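Local coordinates for Bm4233, isoform b (Brugia malayi, PDB 6ANY), which probably binds and transports sterols as a secreted venom allergen-like member of the CAP family, and is a vaccine candidate for lymphatic filariasis, at residues M46-W51 and S199-K204; K142-G147 and Y166-N171. One frame throughout, in Å; residues are numbered along the deposited sequence.

Interaction 1: residues M46-W51 and S199-K204. With SO4 (sulfate ion), chain D.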
ATOM      1  N   MET A  46       2.133   2.172 -13.763  1.00 14.63           N
ATOM      2  CA  MET A  46       1.825   1.914 -12.347  1.00 15.28           C
ATOM      3  C   MET A  46       1.514   0.417 -12.288  1.00 14.90           C
ATOM      4  O   MET A  46       0.562  -0.039 -12.892  1.00 16.25           O
ATOM      5  CB  MET A  46       0.653   2.770 -11.894  1.00 16.02           C
ATOM      6  CG  MET A  46       0.031   2.416 -10.552  1.00 16.55           C
ATOM      7  SD  MET A  46       1.046   3.106  -9.229  1.00 16.49           S
ATOM      8  CE  MET A  46       0.539   4.766  -9.237  1.00 14.53           C
ATOM      9  N   LEU A  47       2.348  -0.339 -11.569  1.00 14.47           N
ATOM     10  CA  LEU A  47       2.203  -1.801 -11.508  1.00 14.02           C
ATOM     11  C   LEU A  47       0.982  -2.266 -10.711  1.00 14.21           C
ATOM     12  O   LEU A  47       0.618  -1.658  -9.682  1.00 15.27           O
ATOM     13  CB  LEU A  47       3.481  -2.453 -10.950  1.00 13.71           C
ATOM     14  CG  LEU A  47       4.734  -2.207 -11.801  1.00 14.41           C
ATOM     15  CD1 LEU A  47       5.993  -2.781 -11.174  1.00 15.07           C
ATOM     16  CD2 LEU A  47       4.537  -2.699 -13.262  1.00 14.48           C
ATOM     17  N   LEU A  48       0.373  -3.355 -11.176  1.00 13.19           N
ATOM     18  CA  LEU A  48      -0.733  -3.959 -10.496  1.00 13.61           C
ATOM     19  C   LEU A  48      -0.197  -4.833  -9.317  1.00 14.01           C
ATOM     20  O   LEU A  48       0.571  -5.777  -9.497  1.00 12.80           O
ATOM     21  CB  LEU A  48      -1.548  -4.785 -11.455  1.00 13.87           C
ATOM     22  CG  LEU A  48      -2.944  -5.228 -10.990  1.00 14.24           C
ATOM     23  CD1 LEU A  48      -3.933  -5.347 -12.138  1.00 15.03           C
ATOM     24  CD2 LEU A  48      -2.894  -6.593 -10.366  1.00 15.79           C
ATOM     25  N   LEU A  49      -0.587  -4.480  -8.111  1.00 14.27           N
ATOM     26  CA  LEU A  49      -0.112  -5.220  -6.919  1.00 14.62           C
ATOM     27  C   LEU A  49      -0.580  -6.666  -6.888  1.00 13.19           C
ATOM     28  O   LEU A  49      -1.698  -6.960  -7.210  1.00 14.16           O
ATOM     29  CB  LEU A  49      -0.493  -4.519  -5.616  1.00 14.28           C
ATOM     30  CG  LEU A  49      -0.069  -3.082  -5.453  1.00 14.28           C
ATOM     31  CD1 LEU A  49      -0.555  -2.551  -4.094  1.00 14.03           C
ATOM     32  CD2 LEU A  49       1.441  -2.937  -5.563  1.00 14.83           C
ATOM     33  N   LYS A  50       0.335  -7.574  -6.553  1.00 14.64           N
ATOM     34  CA  LYS A  50       0.010  -8.992  -6.373  1.00 15.35           C
ATOM     35  C   LYS A  50       0.254  -9.295  -4.889  1.00 14.45           C
ATOM     36  O   LYS A  50       1.209  -8.777  -4.277  1.00 14.65           O
ATOM     37  CB  LYS A  50       0.971  -9.873  -7.178  1.00 19.22           C
ATOM     38  CG  LYS A  50       1.050  -9.639  -8.689  1.00 20.76           C
ATOM     39  CD  LYS A  50      -0.225 -10.074  -9.368  1.00 22.10           C
ATOM     40  CE  LYS A  50      -0.304 -11.584  -9.324  1.00 26.71           C
ATOM     41  NZ  LYS A  50      -1.555 -12.151  -9.887  1.00 27.61           N
ATOM     42  N   TRP A  51      -0.552 -10.180  -4.336  1.00 13.57           N
ATOM     43  CA  TRP A  51      -0.364 -10.704  -3.032  1.00 14.16           C
ATOM     44  C   TRP A  51       0.805 -11.626  -2.975  1.00 14.84           C
ATOM     45  O   TRP A  51       0.919 -12.572  -3.800  1.00 17.12           O
ATOM     46  CB  TRP A  51      -1.609 -11.435  -2.532  1.00 14.49           C
ATOM     47  CG  TRP A  51      -1.544 -11.706  -1.030  1.00 14.11           C
ATOM     48  CD1 TRP A  51      -1.119 -12.831  -0.463  1.00 14.58           C
ATOM     49  CD2 TRP A  51      -1.851 -10.806   0.063  1.00 13.50           C
ATOM     50  NE1 TRP A  51      -1.118 -12.732   0.913  1.00 13.46           N
ATOM     51  CE2 TRP A  51      -1.628 -11.514   1.253  1.00 13.14           C
ATOM     52  CE3 TRP A  51      -2.372  -9.518   0.146  1.00 13.56           C
ATOM     53  CZ2 TRP A  51      -1.864 -10.974   2.507  1.00 13.06           C
ATOM     54  CZ3 TRP A  51      -2.617  -8.998   1.415  1.00 13.77           C
ATOM     55  CH2 TRP A  51      -2.349  -9.736   2.570  1.00 12.28           C
ATOM     56  N   SER A 199      -8.199  -1.712 -15.453  1.00 19.85           N
ATOM     57  CA  SER A 199      -7.684  -0.782 -14.469  1.00 18.74           C
ATOM     58  C   SER A 199      -6.718   0.228 -15.058  1.00 17.07           C
ATOM     59  O   SER A 199      -6.474   1.259 -14.457  1.00 17.22           O
ATOM     60  CB  SER A 199      -7.054  -1.565 -13.311  1.00 17.22           C
ATOM     61  OG  SER A 199      -5.955  -2.307 -13.730  1.00 17.13           O
ATOM     62  N   GLY A 200      -6.088  -0.084 -16.196  1.00 16.49           N
ATOM     63  CA  GLY A 200      -5.048   0.778 -16.758  1.00 14.16           C
ATOM     64  C   GLY A 200      -3.720   0.573 -16.033  1.00 14.63           C
ATOM     65  O   GLY A 200      -2.793   1.357 -16.168  1.00 14.37           O
ATOM     66  N   LEU A 201      -3.584  -0.486 -15.246  1.00 14.97           N
ATOM     67  CA  LEU A 201      -2.326  -0.767 -14.534  1.00 14.58           C
ATOM     68  C   LEU A 201      -1.579  -1.846 -15.243  1.00 15.01           C
ATOM     69  O   LEU A 201      -2.184  -2.700 -15.872  1.00 14.36           O
ATOM     70  CB  LEU A 201      -2.621  -1.254 -13.102  1.00 16.00           C
ATOM     71  CG  LEU A 201      -3.448  -0.395 -12.145  1.00 15.28           C
ATOM     72  CD1 LEU A 201      -3.865  -1.219 -10.952  1.00 16.30           C
ATOM     73  CD2 LEU A 201      -2.683   0.788 -11.671  1.00 15.01           C
ATOM     74  N   CYS A 202      -0.252  -1.796 -15.163  1.00 15.43           N
ATOM     75  CA  CYS A 202       0.620  -2.764 -15.811  1.00 16.35           C
ATOM     76  C   CYS A 202       0.837  -3.964 -14.951  1.00 15.60           C
ATOM     77  O   CYS A 202       1.037  -3.838 -13.746  1.00 17.28           O
ATOM     78  CB  CYS A 202       1.977  -2.138 -16.197  1.00 18.75           C
ATOM     79  SG  CYS A 202       1.761  -0.773 -17.368  1.00 23.17           S
ATOM     80  N   ARG A 203       0.791  -5.139 -15.553  1.00 15.13           N
ATOM     81  CA  ARG A 203       0.914  -6.404 -14.840  1.00 15.36           C
ATOM     82  C   ARG A 203       2.374  -6.838 -14.706  1.00 17.44           C
ATOM     83  O   ARG A 203       3.166  -6.709 -15.636  1.00 16.91           O
ATOM     84  CB  ARG A 203       0.158  -7.480 -15.571  1.00 14.51           C
ATOM     85  CG  ARG A 203      -1.346  -7.350 -15.515  1.00 14.70           C
ATOM     86  CD  ARG A 203      -2.026  -8.613 -15.958  1.00 13.95           C
ATOM     87  NE  ARG A 203      -3.495  -8.419 -16.058  1.00 15.10           N
ATOM     88  CZ  ARG A 203      -4.338  -8.544 -15.015  1.00 16.29           C
ATOM     89  NH1 ARG A 203      -3.867  -8.866 -13.827  1.00 16.95           N
ATOM     90  NH2 ARG A 203      -5.637  -8.402 -15.130  1.00 16.89           N
ATOM     91  N   LYS A 204       2.730  -7.341 -13.532  1.00 19.80           N
ATOM     92  CA  LYS A 204       4.080  -7.813 -13.235  1.00 22.54           C
ATOM     93  C   LYS A 204       3.987  -8.952 -12.248  1.00 23.92           C
ATOM     94  O   LYS A 204       3.497  -8.761 -11.140  1.00 28.87           O
ATOM     95  CB  LYS A 204       4.940  -6.693 -12.675  1.00 22.10           C
ATOM     96  CG  LYS A 204       6.422  -7.120 -12.579  1.00 23.51           C
ATOM     97  CD  LYS A 204       7.293  -6.046 -13.155  1.00 26.57           C
ATOM     98  CE  LYS A 204       8.513  -5.750 -12.327  1.00 28.81           C
ATOM     99  NZ  LYS A 204       9.302  -6.980 -12.221  1.00 31.40           N
TER
HETATM  100  S   SO4 D 307      -7.805  -7.106 -18.279  1.00 35.19           S
HETATM  101  O1  SO4 D 307      -8.542  -8.382 -18.267  1.00 38.85           O
HETATM  102  O2  SO4 D 307      -7.168  -7.004 -16.965  1.00 35.15           O
HETATM  103  O3  SO4 D 307      -6.745  -6.973 -19.314  1.00 32.26           O
HETATM  104  O4  SO4 D 307      -8.831  -6.052 -18.346  1.00 39.49           O
HETATM  105  O   HOH W   1      -0.233   2.101 -15.912  1.00 23.36           O
HETATM  106  O   HOH W   2       0.915  -7.530 -11.660  1.00 13.30           O

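Interaction 2: residues K142-G147 and Y166-N171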
ATOM      1  N   LYS A 142       6.709   1.521  -9.026  1.00 15.96           N
ATOM      2  CA  LYS A 142       7.576   0.347  -9.073  1.00 17.68           C
ATOM      3  C   LYS A 142       7.248  -0.852  -8.122  1.00 15.86           C
ATOM      4  O   LYS A 142       7.665  -1.984  -8.422  1.00 16.48           O
ATOM      5  CB  LYS A 142       9.046   0.731  -8.947  1.00 18.57           C
ATOM      6  CG  LYS A 142       9.617   1.374 -10.213  1.00 20.47           C
ATOM      7  CD  LYS A 142      11.017   1.946  -9.870  1.00 24.32           C
ATOM      8  CE  LYS A 142      11.481   3.048 -10.850  1.00 26.79           C
ATOM      9  NZ  LYS A 142      12.129   2.330 -11.975  1.00 28.93           N
ATOM     10  N   THR A 143       6.535  -0.622  -7.033  1.00 13.75           N
ATOM     11  CA  THR A 143       6.174  -1.698  -6.109  1.00 13.05           C
ATOM     12  C   THR A 143       5.143  -2.576  -6.811  1.00 14.02           C
ATOM     13  O   THR A 143       4.255  -2.037  -7.457  1.00 14.96           O
ATOM     14  CB  THR A 143       5.571  -1.111  -4.807  1.00 12.77           C
ATOM     15  OG1 THR A 143       6.570  -0.305  -4.145  1.00 12.84           O
ATOM     16  CG2 THR A 143       5.102  -2.209  -3.892  1.00 11.63           C
ATOM     17  N   HIS A 144       5.276  -3.897  -6.707  1.00 13.70           N
ATOM     18  CA  HIS A 144       4.306  -4.819  -7.296  1.00 16.51           C
ATOM     19  C   HIS A 144       3.906  -5.981  -6.429  1.00 16.83           C
ATOM     20  O   HIS A 144       3.079  -6.775  -6.846  1.00 18.71           O
ATOM     21  CB  HIS A 144       4.747  -5.336  -8.694  1.00 16.52           C
ATOM     22  CG  HIS A 144       5.968  -6.189  -8.708  1.00 16.71           C
ATOM     23  ND1 HIS A 144       7.256  -5.666  -8.718  1.00 17.86           N
ATOM     24  CD2 HIS A 144       6.101  -7.530  -8.873  1.00 17.23           C
ATOM     25  CE1 HIS A 144       8.120  -6.664  -8.844  1.00 17.19           C
ATOM     26  NE2 HIS A 144       7.445  -7.798  -8.940  1.00 17.61           N
ATOM     27  N   LYS A 145       4.420  -6.037  -5.207  1.00 17.32           N
ATOM     28  CA  LYS A 145       4.143  -7.133  -4.275  1.00 17.85           C
ATOM     29  C   LYS A 145       3.686  -6.600  -2.938  1.00 15.81           C
ATOM     30  O   LYS A 145       4.246  -5.651  -2.422  1.00 15.78           O
ATOM     31  CB  LYS A 145       5.395  -7.995  -4.056  1.00 21.23           C
ATOM     32  CG  LYS A 145       5.895  -8.604  -5.356  1.00 25.04           C
ATOM     33  CD  LYS A 145       6.965  -9.659  -5.174  1.00 25.31           C
ATOM     34  CE  LYS A 145       8.368  -9.055  -5.278  1.00 30.85           C
ATOM     35  NZ  LYS A 145       9.449 -10.125  -5.312  1.00 32.44           N
ATOM     36  N   ILE A 146       2.692  -7.223  -2.352  1.00 14.91           N
ATOM     37  CA  ILE A 146       2.160  -6.757  -1.058  1.00 14.44           C
ATOM     38  C   ILE A 146       1.806  -7.976  -0.233  1.00 14.75           C
ATOM     39  O   ILE A 146       1.320  -8.939  -0.762  1.00 15.48           O
ATOM     40  CB  ILE A 146       0.968  -5.813  -1.217  1.00 13.07           C
ATOM     41  CG1 ILE A 146       0.568  -5.279   0.163  1.00 14.97           C
ATOM     42  CG2 ILE A 146      -0.221  -6.497  -1.913  1.00 13.51           C
ATOM     43  CD1 ILE A 146      -0.476  -4.182   0.106  1.00 14.37           C
ATOM     44  N   GLY A 147       2.054  -7.897   1.057  1.00 15.64           N
ATOM     45  CA  GLY A 147       1.633  -8.916   1.967  1.00 16.45           C
ATOM     46  C   GLY A 147       1.457  -8.282   3.327  1.00 16.23           C
ATOM     47  O   GLY A 147       2.230  -7.390   3.725  1.00 15.66           O
ATOM     48  N   TYR A 166       5.824  -4.368   1.485  1.00 14.55           N
ATOM     49  CA  TYR A 166       5.774  -4.058   0.042  1.00 14.32           C
ATOM     50  C   TYR A 166       7.099  -4.322  -0.587  1.00 16.21           C
ATOM     51  O   TYR A 166       8.130  -4.009  -0.000  1.00 17.77           O
ATOM     52  CB  TYR A 166       5.423  -2.595  -0.188  1.00 14.69           C
ATOM     53  CG  TYR A 166       4.185  -2.100   0.575  1.00 14.78           C
ATOM     54  CD1 TYR A 166       4.228  -1.869   1.929  1.00 13.84           C
ATOM     55  CD2 TYR A 166       2.986  -1.881  -0.085  1.00 14.20           C
ATOM     56  CE1 TYR A 166       3.104  -1.426   2.614  1.00 13.31           C
ATOM     57  CE2 TYR A 166       1.883  -1.475   0.572  1.00 13.60           C
ATOM     58  CZ  TYR A 166       1.931  -1.235   1.920  1.00 13.43           C
ATOM     59  OH  TYR A 166       0.756  -0.787   2.477  1.00 11.41           O
ATOM     60  N   SER A 167       7.095  -4.876  -1.795  1.00 17.68           N
ATOM     61  CA  SER A 167       8.336  -5.142  -2.516  1.00 18.03           C
ATOM     62  C   SER A 167       8.151  -4.974  -4.021  1.00 17.06           C
ATOM     63  O   SER A 167       7.174  -5.460  -4.590  1.00 13.78           O
ATOM     64  CB  SER A 167       8.847  -6.551  -2.203  1.00 20.27           C
ATOM     65  OG  SER A 167      10.005  -6.853  -2.959  1.00 23.37           O
ATOM     66  N   PRO A 168       9.090  -4.284  -4.664  1.00 18.96           N
ATOM     67  CA  PRO A 168      10.246  -3.710  -3.978  1.00 17.92           C
ATOM     68  C   PRO A 168       9.833  -2.503  -3.154  1.00 17.37           C
ATOM     69  O   PRO A 168       8.773  -1.919  -3.378  1.00 18.68           O
ATOM     70  CB  PRO A 168      11.152  -3.275  -5.132  1.00 20.00           C
ATOM     71  CG  PRO A 168      10.213  -2.994  -6.252  1.00 20.00           C
ATOM     72  CD  PRO A 168       9.096  -3.989  -6.107  1.00 20.00           C
ATOM     73  N   ALA A 169      10.681  -2.141  -2.204  1.00 16.82           N
ATOM     74  CA  ALA A 169      10.427  -1.039  -1.323  1.00 17.89           C
ATOM     75  C   ALA A 169      10.355   0.253  -2.072  1.00 18.91           C
ATOM     76  O   ALA A 169      11.078   0.462  -2.961  1.00 18.16           O
ATOM     77  CB  ALA A 169      11.430  -0.974  -0.210  1.00 18.00           C
ATOM     78  N   GLY A 170       9.381   1.053  -1.710  1.00 19.13           N
ATOM     79  CA  GLY A 170       9.116   2.335  -2.281  1.00 19.80           C
ATOM     80  C   GLY A 170       9.888   3.413  -1.511  1.00 20.44           C
ATOM     81  O   GLY A 170      10.746   3.123  -0.687  1.00 20.21           O
ATOM     82  N   ASN A 171       9.573   4.661  -1.797  1.00 20.40           N
ATOM     83  CA  ASN A 171      10.071   5.828  -1.065  1.00 21.93           C
ATOM     84  C   ASN A 171      11.598   6.102  -1.133  1.00 22.50           C
ATOM     85  O   ASN A 171      12.195   6.644  -0.206  1.00 22.43           O
ATOM     86  CB  ASN A 171       9.593   5.800   0.406  1.00 20.62           C
ATOM     87  CG  ASN A 171       8.092   5.705   0.530  1.00 21.51           C
ATOM     88  OD1 ASN A 171       7.323   6.056  -0.415  1.00 19.69           O
ATOM     89  ND2 ASN A 171       7.650   5.201   1.691  1.00 19.20           N
TER

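Interaction 1: residues M46-W51 and S199-K204
M46 to L48 meet L201 and C202 through a single bridge between L47 and C202, where the CA atoms come within 4.7 Å while the two chain directions diverge by 69°. Both polar backbone groups of C202 are used: its N donates to M46 O (3.0 Å), and its O accepts from L48 N (2.7 Å). Two waters extend the pairing, one joining M46 N to G200 O and the other L48 O to K204 N. Around this seam the side chains interleave. M46 and L201 run side by side, M46 CG pressing tightly on L201 CD2 at 3.4 Å. L48 lies at roughly a right angle to L201, with its CB 4.0 Å from L201 CB. With CG anti to the backbone N (chi1 -166°), L48 reaches along R203 and sets CD1 over one face of the guanidinium, 3.9 Å from R203 NH1. At the guanidinium edge sits a sulfate, probably from the crystallisation liquor, whose O2 takes a bond from R203 NH2 (2.8 Å); the backbone N atoms of K197 and K198 hold the same ion. L47 CD1 meets the K204 chain at CD (4.0 Å). The partner is a small C-terminal hairpin, tied by the C190–C202 disulfide and carrying a G1 beta bulge at G200 and L201 opposite A196, consistent with the cysteine-rich C-terminal tail of CRISP-like CAP proteins.

Interaction 2: residues K142-G147 and Y166-N171
H144 and K145 together face S167 in a classic beta bulge, at the point where the antiparallel pair of strands 145-153 and 159-167 gives way to loops. S167 O receives both amides: H144 N approaches it at 3.2 Å from above the carbonyl plane, whereas the bond from K145 N is weak because its angle at the hydrogen is only 126°. The return bond, S167 N to K145 O (3.0 Å), makes K145 and S167 a hydrogen-bonded pair. I146 and Y166 follow as a non-hydrogen-bonded pair, their side chains lying alongside each other and pointing the same way. The I146 chain is fully stretched (chi1 -175°), which carries CD1 to within 3.6 Å of Y166 CE2. These are the two inner strands of the sheet in the alpha-beta-alpha sandwich of CAP proteins: I146 and Y166 lie under helix 10-28, while K145 and S167, on the other face of the sheet, touch L55 of helix 53-63. On the K145/S167 face the K145 chain passes S167, its CE 3.6 Å from S167 OG. The phenol OH of Y166 is bonded to N82, and T143 CG2 sits at the edge of the ring near its plane. Beyond the bulge a cis peptide precedes P168. T143 OG1 donates to P168 O at 2.8 Å, nearly along the C=O axis, and is also hydrogen-bonded to Q137 NE2, so helix 133-138 shares this anchor. P168 CD packs 3.6 Å from H144 ND1, a buried nitrogen with no polar partner in the model. S167 O stands over one face of the imidazole, offset toward its rim, and K142 O lies in the ring plane at its edge.

Interactions 1 and 2 meet at strand 50-51, which runs parallel to strand 145-153 at the border of the four-stranded sheet. K50 makes the join: its N and O are hydrogen-bonded to H144 O and I146 N, both at 2.9 Å. Packing continues the seam, with L49 CD2 against T143 O. Interaction 2 lies nearer the centre of the chain and belongs to the sheet itself, so regular strand pairing and a bulge dominate it. Interaction 1 is more peripheral, and there an isolated bridge, water links and apolar side chains replace continuous strand pairing. Each nevertheless combines buried and partly exposed residues, and both contacts adjoin helix 10-28.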